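Local coordinates for protein peptidase S15/CocE/NonD (Thaumarchaeota archaeon SCGC AB-539-E09, PDB 4PF1) that is a serine aminopeptidase of the S15 family with an alpha/beta hydrolase fold, which probably removes residues from the N termini of peptides, at residues R203-L208 with W580-D585; I222-G227 with A246-E251; G227-Y232 with Q440-P445; K434-R439 with R462-R467. All blocks are in the same frame, centred on the assembly; numbering follows the deposited sequence.

Contact 1: R203-L208 with W580-D585; sequences RQEASL and WFPLYD
At the start of helix 204-215, where the S15 peptidase part of the chain meets the C-terminal non-catalytic part, Gln204 reaches across to the loop 580-585. Its NE2 donates to Pro582 O at 2.8 Å, with Pro582 O close to the amide plane. CG of Gln204 sits between the backbone N and the carbonyl carbon (chi1 49°), and the extended chain beyond it carries the amide to this carbonyl and beside Asp585 CB. An amide suits the place, since it can donate to a buried backbone oxygen without bringing a charge. Pro582 follows a cis peptide bond, and its CG packs 3.2 Å from Glu205 OE1; the other oxygen of Glu205 is bonded to Thr231. Arg203, the N-cap residue of the helix, runs alongside Tyr584: its CG lies 3.4 Å from CE2 of Tyr584, and a bend at chi3 brings NH1 to Tyr584 OH at 3.2 Å, nearly in the guanidinium plane. Leu583 CD1 lies over one face of the guanidinium. The remaining nitrogens of Arg203 are held elsewhere, NE by Asp195 O and NH2 by Gln296 O, which fixes the rotation of the group. The backbone meets closely too, with Arg203 CA making a CA-H...O contact to Leu583 O.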
# COMPACT_ATOMS: atom_id res chain seq x y z
N ARG A 203 -24.00 -23.32 -5.77
CA ARG A 203 -23.19 -22.17 -5.33
C ARG A 203 -23.85 -21.54 -4.09
O ARG A 203 -24.44 -20.46 -4.17
CB ARG A 203 -23.03 -21.14 -6.47
CG ARG A 203 -21.92 -21.49 -7.44
CD ARG A 203 -22.15 -20.93 -8.84
NE ARG A 203 -21.84 -19.50 -8.92
CZ ARG A 203 -20.63 -19.01 -9.17
NH1 ARG A 203 -19.60 -19.82 -9.36
NH2 ARG A 203 -20.43 -17.70 -9.21
N GLN A 204 -23.75 -22.23 -2.94
CA GLN A 204 -24.33 -21.82 -1.65
C GLN A 204 -23.91 -20.40 -1.21
O GLN A 204 -24.74 -19.66 -0.70
CB GLN A 204 -24.01 -22.84 -0.54
CG GLN A 204 -22.54 -23.24 -0.46
CD GLN A 204 -22.21 -24.15 0.71
OE1 GLN A 204 -23.09 -24.63 1.43
NE2 GLN A 204 -20.92 -24.39 0.92
N GLU A 205 -22.63 -20.03 -1.43
CA GLU A 205 -22.10 -18.71 -1.05
C GLU A 205 -22.68 -17.57 -1.89
O GLU A 205 -22.89 -16.47 -1.38
CB GLU A 205 -20.58 -18.70 -1.15
CG GLU A 205 -19.89 -18.94 0.18
CD GLU A 205 -18.56 -18.23 0.30
OE1 GLU A 205 -17.59 -18.67 -0.37
OE2 GLU A 205 -18.49 -17.20 1.01
N ALA A 206 -22.91 -17.82 -3.19
CA ALA A 206 -23.45 -16.82 -4.10
C ALA A 206 -24.98 -16.79 -4.06
O ALA A 206 -25.58 -15.79 -4.45
CB ALA A 206 -22.98 -17.08 -5.52
N SER A 207 -25.62 -17.89 -3.59
CA SER A 207 -27.08 -17.98 -3.60
C SER A 207 -27.75 -17.54 -2.30
O SER A 207 -28.60 -16.66 -2.34
CB SER A 207 -27.52 -19.40 -3.95
OG SER A 207 -26.98 -19.81 -5.20
N LEU A 208 -27.41 -18.19 -1.16
CA LEU A 208 -28.06 -17.95 0.14
C LEU A 208 -28.00 -16.47 0.62
O LEU A 208 -29.07 -15.90 0.86
CB LEU A 208 -27.54 -18.89 1.24
CG LEU A 208 -27.73 -20.40 1.01
CD1 LEU A 208 -27.17 -21.20 2.17
CD2 LEU A 208 -29.20 -20.75 0.83
N TRP A 580 -14.67 -27.77 -4.10
CA TRP A 580 -14.40 -26.36 -4.40
C TRP A 580 -15.20 -25.54 -3.39
O TRP A 580 -16.22 -24.93 -3.73
CB TRP A 580 -14.85 -26.07 -5.85
CG TRP A 580 -13.82 -25.45 -6.76
CD1 TRP A 580 -12.54 -25.10 -6.45
CD2 TRP A 580 -14.02 -25.09 -8.13
NE1 TRP A 580 -11.92 -24.55 -7.55
CE2 TRP A 580 -12.81 -24.52 -8.59
CE3 TRP A 580 -15.10 -25.19 -9.02
CZ2 TRP A 580 -12.65 -24.07 -9.91
CZ3 TRP A 580 -14.94 -24.74 -10.32
CH2 TRP A 580 -13.73 -24.18 -10.75
N PHE A 581 -14.76 -25.57 -2.13
CA PHE A 581 -15.46 -25.08 -0.94
C PHE A 581 -14.93 -23.72 -0.41
O PHE A 581 -13.73 -23.47 -0.51
CB PHE A 581 -15.31 -26.17 0.15
CG PHE A 581 -16.31 -26.13 1.26
CD1 PHE A 581 -17.61 -26.60 1.08
CD2 PHE A 581 -15.97 -25.62 2.51
CE1 PHE A 581 -18.54 -26.54 2.11
CE2 PHE A 581 -16.90 -25.57 3.54
CZ PHE A 581 -18.19 -26.04 3.34
N PRO A 582 -15.77 -22.83 0.19
CA PRO A 582 -17.21 -22.96 0.48
C PRO A 582 -18.15 -22.48 -0.63
O PRO A 582 -19.37 -22.57 -0.45
CB PRO A 582 -17.38 -22.11 1.74
CG PRO A 582 -16.40 -20.98 1.54
CD PRO A 582 -15.24 -21.57 0.75
N LEU A 583 -17.60 -21.97 -1.76
CA LEU A 583 -18.40 -21.49 -2.90
C LEU A 583 -19.41 -22.56 -3.31
O LEU A 583 -20.60 -22.27 -3.38
CB LEU A 583 -17.49 -21.10 -4.09
CG LEU A 583 -18.18 -20.60 -5.39
CD1 LEU A 583 -19.20 -19.47 -5.11
CD2 LEU A 583 -17.15 -20.12 -6.39
N TYR A 584 -18.95 -23.81 -3.49
CA TYR A 584 -19.82 -24.93 -3.79
C TYR A 584 -20.00 -25.79 -2.55
O TYR A 584 -19.04 -26.00 -1.81
CB TYR A 584 -19.25 -25.78 -4.94
CG TYR A 584 -19.23 -25.04 -6.26
CD1 TYR A 584 -18.11 -24.31 -6.65
CD2 TYR A 584 -20.34 -25.03 -7.10
CE1 TYR A 584 -18.09 -23.60 -7.85
CE2 TYR A 584 -20.33 -24.34 -8.30
CZ TYR A 584 -19.21 -23.61 -8.67
OH TYR A 584 -19.20 -22.93 -9.86
N ASP A 585 -21.23 -26.29 -2.31
CA ASP A 585 -21.46 -27.18 -1.17
C ASP A 585 -20.78 -28.54 -1.45
O ASP A 585 -20.55 -28.88 -2.61
CB ASP A 585 -22.97 -27.35 -0.86
CG ASP A 585 -23.82 -28.00 -1.93
OD1 ASP A 585 -23.36 -28.08 -3.09
OD2 ASP A 585 -24.96 -28.38 -1.63

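Contact 2: I222-G227 with A246-E251; sequences IKWWSG and ASRGME
Arg248 slides between two indoles, with Trp225 over one face of its guanidinium and Trp224 over the other. Trp225 is stacked almost exactly parallel, the planes 4° apart, and Arg248 CZ stands 3.7 Å from the centroid of its six-membered ring in a cation-pi contact. Trp224 is tilted more, at 22°; Arg248 NE comes 3.4 Å from Trp224 CZ2, while Arg248 CG makes a CH-pi contact over the same ring. Trp224 CG lies anti to the backbone N, Trp225 CG between N and the carbonyl carbon (chi1 56°), turning successive rings to opposite sides of one guanidinium. The rim of the Arg248 guanidinium is held too: NH2 donates to Trp225 O at 2.9 Å and to a water shared with Gly227 N, and NH1 to Ser247 OG, whose hydroxyl is also hydrogen-bonded to Met244 O. Arginine suits the slot because its flat cation offers two faces to indoles and N-H groups at its rim. Met250 SD meets the edge of Trp224, a Met-aromatic contact. Helix 241-247 ends here in a Schellman motif, whose positive phi favours Gly249, and Arg248 just before it is sandwiched between two indoles, with the cation-pi contact on Trp225.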
# COMPACT_ATOMS: atom_id res chain seq x y z
N ILE A 222 -33.32 -5.71 5.68
CA ILE A 222 -32.85 -6.82 6.50
C ILE A 222 -31.73 -7.52 5.73
O ILE A 222 -31.98 -8.03 4.63
CB ILE A 222 -34.00 -7.79 6.91
CG1 ILE A 222 -35.04 -7.06 7.81
CG2 ILE A 222 -33.44 -9.06 7.59
CD1 ILE A 222 -36.33 -7.85 8.13
N LYS A 223 -30.50 -7.49 6.27
CA LYS A 223 -29.35 -8.05 5.57
C LYS A 223 -28.68 -9.20 6.32
O LYS A 223 -28.71 -9.26 7.55
CB LYS A 223 -28.33 -6.95 5.24
CG LYS A 223 -28.78 -6.07 4.07
CD LYS A 223 -27.76 -5.02 3.70
CE LYS A 223 -28.35 -4.00 2.76
NZ LYS A 223 -27.32 -3.04 2.27
N TRP A 224 -28.10 -10.14 5.54
CA TRP A 224 -27.43 -11.36 5.99
C TRP A 224 -26.44 -11.07 7.12
O TRP A 224 -25.56 -10.23 6.97
CB TRP A 224 -26.72 -12.03 4.81
CG TRP A 224 -25.98 -13.30 5.14
CD1 TRP A 224 -24.68 -13.41 5.54
CD2 TRP A 224 -26.48 -14.64 5.02
NE1 TRP A 224 -24.35 -14.73 5.71
CE2 TRP A 224 -25.44 -15.51 5.39
CE3 TRP A 224 -27.72 -15.19 4.63
CZ2 TRP A 224 -25.59 -16.90 5.39
CZ3 TRP A 224 -27.86 -16.57 4.62
CH2 TRP A 224 -26.82 -17.40 5.01
N TRP A 225 -26.62 -11.76 8.26
CA TRP A 225 -25.74 -11.58 9.41
C TRP A 225 -24.64 -12.66 9.40
O TRP A 225 -24.81 -13.71 8.78
CB TRP A 225 -26.52 -11.58 10.74
CG TRP A 225 -27.38 -12.78 10.97
CD1 TRP A 225 -28.71 -12.91 10.71
CD2 TRP A 225 -26.97 -14.03 11.56
NE1 TRP A 225 -29.15 -14.16 11.08
CE2 TRP A 225 -28.10 -14.87 11.60
CE3 TRP A 225 -25.74 -14.52 12.05
CZ2 TRP A 225 -28.06 -16.17 12.11
CZ3 TRP A 225 -25.70 -15.81 12.55
CH2 TRP A 225 -26.84 -16.62 12.58
N SER A 226 -23.52 -12.38 10.08
CA SER A 226 -22.38 -13.29 10.15
C SER A 226 -21.96 -13.58 11.60
O SER A 226 -22.09 -12.72 12.46
CB SER A 226 -21.19 -12.71 9.39
OG SER A 226 -20.09 -13.61 9.37
N GLY A 227 -21.45 -14.78 11.82
CA GLY A 227 -20.93 -15.21 13.12
C GLY A 227 -19.47 -15.64 13.02
O GLY A 227 -18.87 -16.04 14.02
N ALA A 246 -31.56 -22.54 7.07
CA ALA A 246 -32.42 -22.68 8.26
C ALA A 246 -31.86 -21.88 9.45
O ALA A 246 -32.65 -21.37 10.24
CB ALA A 246 -32.57 -24.14 8.63
N SER A 247 -30.51 -21.75 9.56
CA SER A 247 -29.87 -20.99 10.65
C SER A 247 -30.16 -19.48 10.52
O SER A 247 -30.04 -18.75 11.51
CB SER A 247 -28.36 -21.24 10.68
OG SER A 247 -27.69 -20.65 9.59
N ARG A 248 -30.58 -19.03 9.32
CA ARG A 248 -30.92 -17.63 9.05
C ARG A 248 -32.44 -17.43 8.92
O ARG A 248 -32.90 -16.31 8.70
CB ARG A 248 -30.20 -17.13 7.78
CG ARG A 248 -28.89 -16.38 8.07
CD ARG A 248 -27.80 -17.30 8.57
NE ARG A 248 -26.51 -16.63 8.65
CZ ARG A 248 -25.43 -17.16 9.21
NH1 ARG A 248 -25.48 -18.36 9.76
NH2 ARG A 248 -24.30 -16.48 9.24
N GLY A 249 -33.20 -18.52 9.11
CA GLY A 249 -34.66 -18.53 9.03
C GLY A 249 -35.17 -18.16 7.65
O GLY A 249 -35.99 -17.25 7.51
N MET A 250 -34.67 -18.86 6.61
CA MET A 250 -34.99 -18.58 5.21
C MET A 250 -36.13 -19.44 4.66
O MET A 250 -36.35 -19.45 3.44
CB MET A 250 -33.73 -18.77 4.33
CG MET A 250 -32.66 -17.74 4.60
SD MET A 250 -31.22 -17.92 3.52
CE MET A 250 -31.92 -17.44 1.94
N GLU A 251 -36.88 -20.13 5.54
CA GLU A 251 -38.00 -21.00 5.15
C GLU A 251 -39.11 -20.25 4.39
O GLU A 251 -39.76 -20.85 3.54
CB GLU A 251 -38.60 -21.70 6.38
CG GLU A 251 -37.71 -22.80 6.96
CD GLU A 251 -36.67 -22.36 7.98
OE1 GLU A 251 -36.45 -21.14 8.13
OE2 GLU A 251 -36.07 -23.25 8.63
O HOH W 1 -31.88 -14.33 10.18
O HOH W 2 -21.63 -16.90 9.89

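Contact 3: G227-Y232 with Q440-P445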
# COMPACT_ATOMS: atom_id res chain seq x y z
N GLY A 227 -21.45 -14.78 11.82
CA GLY A 227 -20.93 -15.21 13.12
C GLY A 227 -19.47 -15.64 13.02
O GLY A 227 -18.87 -16.04 14.02
N SER A 228 -18.91 -15.55 11.80
CA SER A 228 -17.54 -15.97 11.51
C SER A 228 -16.98 -15.19 10.33
O SER A 228 -17.70 -14.98 9.34
CB SER A 228 -17.51 -17.47 11.21
OG SER A 228 -16.20 -17.99 11.04
N TYR A 229 -15.72 -14.74 10.42
CA TYR A 229 -15.05 -14.01 9.35
C TYR A 229 -14.74 -14.95 8.17
O TYR A 229 -15.08 -14.64 7.03
CB TYR A 229 -13.76 -13.33 9.86
CG TYR A 229 -13.07 -12.46 8.83
CD1 TYR A 229 -13.59 -11.22 8.47
CD2 TYR A 229 -11.88 -12.86 8.24
CE1 TYR A 229 -12.96 -10.41 7.52
CE2 TYR A 229 -11.23 -12.07 7.30
CZ TYR A 229 -11.77 -10.84 6.94
OH TYR A 229 -11.14 -10.06 6.01
N ASP A 230 -14.14 -16.12 8.46
CA ASP A 230 -13.81 -17.13 7.46
C ASP A 230 -15.08 -17.94 7.11
O ASP A 230 -15.59 -18.68 7.96
CB ASP A 230 -12.68 -18.04 7.97
CG ASP A 230 -12.13 -19.04 6.97
OD1 ASP A 230 -12.28 -18.81 5.75
OD2 ASP A 230 -11.53 -20.04 7.40
N THR A 231 -15.58 -17.80 5.87
CA THR A 231 -16.81 -18.48 5.41
C THR A 231 -16.61 -19.99 5.29
O THR A 231 -17.56 -20.74 5.50
CB THR A 231 -17.32 -17.87 4.09
OG1 THR A 231 -16.33 -18.01 3.08
CG2 THR A 231 -17.72 -16.41 4.24
N TYR A 232 -15.37 -20.43 4.96
CA TYR A 232 -15.00 -21.85 4.86
C TYR A 232 -15.41 -22.58 6.14
O TYR A 232 -16.11 -23.59 6.08
CB TYR A 232 -13.49 -21.99 4.61
CG TYR A 232 -13.00 -23.42 4.49
CD1 TYR A 232 -12.75 -24.19 5.63
CD2 TYR A 232 -12.73 -23.99 3.25
CE1 TYR A 232 -12.29 -25.50 5.53
CE2 TYR A 232 -12.25 -25.30 3.14
CZ TYR A 232 -12.04 -26.05 4.29
OH TYR A 232 -11.57 -27.34 4.20
N GLN A 440 -7.35 -19.40 -1.22
CA GLN A 440 -6.56 -19.45 0.01
C GLN A 440 -7.38 -18.84 1.14
O GLN A 440 -8.14 -17.90 0.92
CB GLN A 440 -5.22 -18.72 -0.17
CG GLN A 440 -4.22 -19.52 -1.02
CD GLN A 440 -2.82 -18.96 -1.01
OE1 GLN A 440 -1.84 -19.68 -0.79
NE2 GLN A 440 -2.67 -17.68 -1.31
N ARG A 441 -7.30 -19.44 2.33
CA ARG A 441 -8.08 -18.99 3.48
C ARG A 441 -7.43 -17.76 4.13
O ARG A 441 -6.21 -17.59 4.01
CB ARG A 441 -8.29 -20.13 4.47
CG ARG A 441 -9.49 -20.98 4.07
CD ARG A 441 -9.54 -22.28 4.82
NE ARG A 441 -10.10 -22.12 6.16
CZ ARG A 441 -9.91 -22.98 7.15
NH1 ARG A 441 -10.47 -22.78 8.33
NH2 ARG A 441 -9.16 -24.06 6.96
N PRO A 442 -8.22 -16.84 4.74
CA PRO A 442 -9.68 -16.91 4.98
C PRO A 442 -10.54 -16.56 3.75
O PRO A 442 -10.23 -15.63 3.00
CB PRO A 442 -9.90 -15.89 6.10
CG PRO A 442 -8.82 -14.86 5.87
CD PRO A 442 -7.63 -15.64 5.37
N THR A 443 -11.63 -17.32 3.54
CA THR A 443 -12.57 -17.04 2.45
C THR A 443 -13.65 -16.11 2.99
O THR A 443 -14.21 -16.36 4.06
CB THR A 443 -13.14 -18.32 1.82
OG1 THR A 443 -13.88 -19.04 2.80
CG2 THR A 443 -12.07 -19.20 1.18
N ILE A 444 -13.90 -15.00 2.28
CA ILE A 444 -14.87 -13.99 2.72
C ILE A 444 -15.96 -13.78 1.65
O ILE A 444 -15.74 -14.14 0.49
CB ILE A 444 -14.15 -12.66 3.10
CG1 ILE A 444 -13.37 -12.06 1.90
CG2 ILE A 444 -13.25 -12.85 4.34
CD1 ILE A 444 -12.84 -10.64 2.12
N PRO A 445 -17.15 -13.21 2.00
CA PRO A 445 -18.19 -13.01 0.98
C PRO A 445 -17.78 -12.00 -0.10
O PRO A 445 -16.92 -11.14 0.13
CB PRO A 445 -19.39 -12.50 1.79
CG PRO A 445 -19.08 -12.84 3.21
CD PRO A 445 -17.60 -12.74 3.32
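The carboxylate of Asp230 takes the backbone N-H of Thr443, and the next residue, Thr231, bonds back to Thr443 O. CG of Asp230 is anti to its backbone N (chi1 -174°), which swings the carboxylate across to the 440-445 loop. OD1 of Asp230 meets Thr443 N at 2.7 Å, on its anti side and out of the carboxylate plane. OD2 accepts from two nitrogens of Arg441: NE at 2.8 Å on the syn lone pair, and NH1 at 3.1 Å. This side-on salt bridge holds the two flat groups nearly coplanar, and a bend at chi3 of Arg441 (81°) lays the guanidinium over the Tyr232 ring, with CD making a CH-pi contact to the ring face. Asp230 stands at the N-cap position, where the helix N terminus probably favours a negative charge.

Thr231 N donates to Thr443 O at 2.7 Å in a nearly straight bond. Both threonines carry OG1 between the backbone N and the carbonyl carbon, bringing the hydroxyls within 2.7 Å as a hydrogen-bonded pair; Thr231 OG1 also bonds Glu205. Thr231 CG2 packs on Pro445 CD. Ile444 CG2 lies over the face of Tyr229, 3.6 Å from CZ, with Pro442 at the ring edge.

Arg441 also salt-bridges Asp233 on helix 231-238, whose N terminus lies here against the loop that leads from strand 425-430 toward helix 462-465.

Contact 4: K434-R439 with R462-R467; sequences KPVPYR and RHTASR
The carbonyl oxygen of Tyr438 lies 2.6 Å from a water that is also 3.2 Å from His463 NE2, bridging the loop 434-439 to helix 462-465. The imidazole reaches the loop with its CE1 corner, which stands 3.5 Å from Pro437 O, an oxygen close to the ring plane. CG of His463 sits between the backbone N and the carbonyl carbon (chi1 75°), and from there the ring leans toward the loop while Thr464 CG2 covers one of its faces. A flat polar ring fits well here, since an edge can meet carbonyl oxygens while a face takes a methyl.

Beside it, Val436 CG1 meets Thr464 CG2 at 3.7 Å, the two side chains crossing at about a right angle. Thr464 turns its methyl to the valine and keeps OG1 for Gln575 and the backbone of Gln461, a division that suits a threonine at a buried helix surface. Arg467 runs past Val436 in the opposite direction. It is bent at chi3 (68°), and one face of its guanidinium rests on Val436 CG1 and on Pro437 CD, which lies 3.6 Å from NH1. NE of Arg467 is salt-bridged to Asp469, so the loop meets mainly the flat face of the guanidinium rather than its N-H rim.

The chemistry therefore divides the work: Val436 and Pro437 pack against Thr464 and the face of Arg467, with the His463 edge beside them and a water linking the polar ends. The charge of Arg467 is probably balanced largely by Asp469, while NH2 donates to Ser466 O of the third subunit.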
# COMPACT_ATOMS: atom_id res chain seq x y z
N LYS A 434 -12.44 -32.62 5.05
CA LYS A 434 -11.39 -31.66 4.69
C LYS A 434 -11.57 -31.20 3.22
O LYS A 434 -10.78 -31.58 2.36
CB LYS A 434 -10.00 -32.27 4.92
CG LYS A 434 -9.56 -32.26 6.38
CD LYS A 434 -8.24 -32.97 6.55
CE LYS A 434 -7.65 -32.74 7.91
NZ LYS A 434 -6.58 -33.72 8.21
N PRO A 435 -12.65 -30.43 2.89
CA PRO A 435 -12.83 -30.02 1.49
C PRO A 435 -11.73 -29.06 1.02
O PRO A 435 -11.20 -28.29 1.82
CB PRO A 435 -14.20 -29.34 1.48
CG PRO A 435 -14.41 -28.89 2.88
CD PRO A 435 -13.72 -29.88 3.76
N VAL A 436 -11.39 -29.14 -0.26
CA VAL A 436 -10.36 -28.29 -0.87
C VAL A 436 -10.89 -26.83 -0.92
O VAL A 436 -11.96 -26.59 -1.48
CB VAL A 436 -9.94 -28.80 -2.28
CG1 VAL A 436 -8.80 -27.97 -2.85
CG2 VAL A 436 -9.56 -30.28 -2.25
N PRO A 437 -10.18 -25.85 -0.32
CA PRO A 437 -10.66 -24.46 -0.39
C PRO A 437 -10.49 -23.90 -1.81
O PRO A 437 -9.42 -24.06 -2.41
CB PRO A 437 -9.80 -23.74 0.64
CG PRO A 437 -8.54 -24.53 0.72
CD PRO A 437 -8.89 -25.95 0.41
N TYR A 438 -11.58 -23.30 -2.38
CA TYR A 438 -11.57 -22.77 -3.75
C TYR A 438 -10.56 -21.62 -3.89
O TYR A 438 -10.07 -21.35 -4.99
CB TYR A 438 -12.98 -22.33 -4.21
CG TYR A 438 -13.43 -20.94 -3.79
CD1 TYR A 438 -13.72 -20.66 -2.46
CD2 TYR A 438 -13.70 -19.96 -4.74
CE1 TYR A 438 -14.18 -19.40 -2.07
CE2 TYR A 438 -14.18 -18.71 -4.37
CZ TYR A 438 -14.41 -18.43 -3.03
OH TYR A 438 -14.89 -17.19 -2.67
N ARG A 439 -10.24 -20.98 -2.76
CA ARG A 439 -9.24 -19.93 -2.65
C ARG A 439 -8.47 -20.13 -1.38
O ARG A 439 -8.91 -20.89 -0.52
CB ARG A 439 -9.90 -18.55 -2.63
CG ARG A 439 -10.63 -18.15 -3.89
CD ARG A 439 -10.96 -16.68 -3.84
NE ARG A 439 -9.86 -15.87 -4.35
CZ ARG A 439 -9.78 -14.55 -4.22
NH1 ARG A 439 -10.73 -13.88 -3.57
NH2 ARG A 439 -8.75 -13.89 -4.73
N ARG A 462 -1.07 -22.88 -7.26
CA ARG A 462 0.04 -23.59 -6.62
C ARG A 462 -0.36 -24.17 -5.24
O ARG A 462 0.18 -25.20 -4.84
CB ARG A 462 1.27 -22.67 -6.46
CG ARG A 462 2.21 -22.71 -7.66
CD ARG A 462 3.44 -21.84 -7.48
NE ARG A 462 3.11 -20.41 -7.45
CZ ARG A 462 3.96 -19.43 -7.74
NH1 ARG A 462 5.21 -19.71 -8.08
NH2 ARG A 462 3.56 -18.17 -7.70
N HIS A 463 -1.34 -23.52 -4.54
CA HIS A 463 -1.81 -23.95 -3.21
C HIS A 463 -2.53 -25.31 -3.26
O HIS A 463 -2.45 -26.07 -2.29
CB HIS A 463 -2.68 -22.86 -2.54
CG HIS A 463 -4.07 -22.72 -3.09
ND1 HIS A 463 -5.17 -23.27 -2.43
CD2 HIS A 463 -4.52 -22.02 -4.16
CE1 HIS A 463 -6.23 -22.91 -3.14
NE2 HIS A 463 -5.89 -22.17 -4.19
N THR A 464 -3.16 -25.64 -4.40
CA THR A 464 -3.82 -26.93 -4.59
C THR A 464 -2.87 -27.93 -5.25
O THR A 464 -3.05 -29.13 -5.09
CB THR A 464 -5.12 -26.77 -5.40
OG1 THR A 464 -4.84 -26.04 -6.60
CG2 THR A 464 -6.21 -26.08 -4.62
N ALA A 465 -1.86 -27.43 -6.00
CA ALA A 465 -0.90 -28.27 -6.72
C ALA A 465 -0.12 -29.23 -5.80
O ALA A 465 0.14 -30.37 -6.20
CB ALA A 465 0.08 -27.40 -7.49
N SER A 466 0.25 -28.78 -4.58
CA SER A 466 1.03 -29.59 -3.64
C SER A 466 0.15 -30.51 -2.79
O SER A 466 0.68 -31.35 -2.06
CB SER A 466 1.87 -28.70 -2.73
OG SER A 466 1.05 -27.88 -1.91
N ARG A 467 -1.19 -30.35 -2.87
CA ARG A 467 -2.15 -31.13 -2.07
C ARG A 467 -2.26 -32.57 -2.56
O ARG A 467 -2.31 -32.81 -3.77
CB ARG A 467 -3.53 -30.47 -2.09
CG ARG A 467 -3.64 -29.23 -1.22
CD ARG A 467 -5.06 -28.67 -1.23
NE ARG A 467 -6.01 -29.56 -0.56
CZ ARG A 467 -6.53 -29.34 0.64
NH1 ARG A 467 -6.22 -28.23 1.31
NH2 ARG A 467 -7.38 -30.20 1.18
O HOH W 3 -7.85 -20.29 -5.90

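From the N terminus, the first segments come in close succession: 203-208, 222-227 and 227-232. Contact 2 closes a short loop of two helices at 246-251, and contact 1 closes by far the longest, returning at 580-585; contacts 2, 3 and 4 all fall within its span. Contact 3 starts at Gly227, the residue it shares with contact 2, and ends at 440-445, so it crosses contact 2, and it also crosses contact 4, which runs from 434-439 to 462-467. Contacts 1 and 3 join the peptidase part to the C-terminal part, whereas contact 2 stays in the former and contact 4 in the latter. Phe581 of contact 1 pairs with the backbone of Val436 and Tyr438 in contact 4.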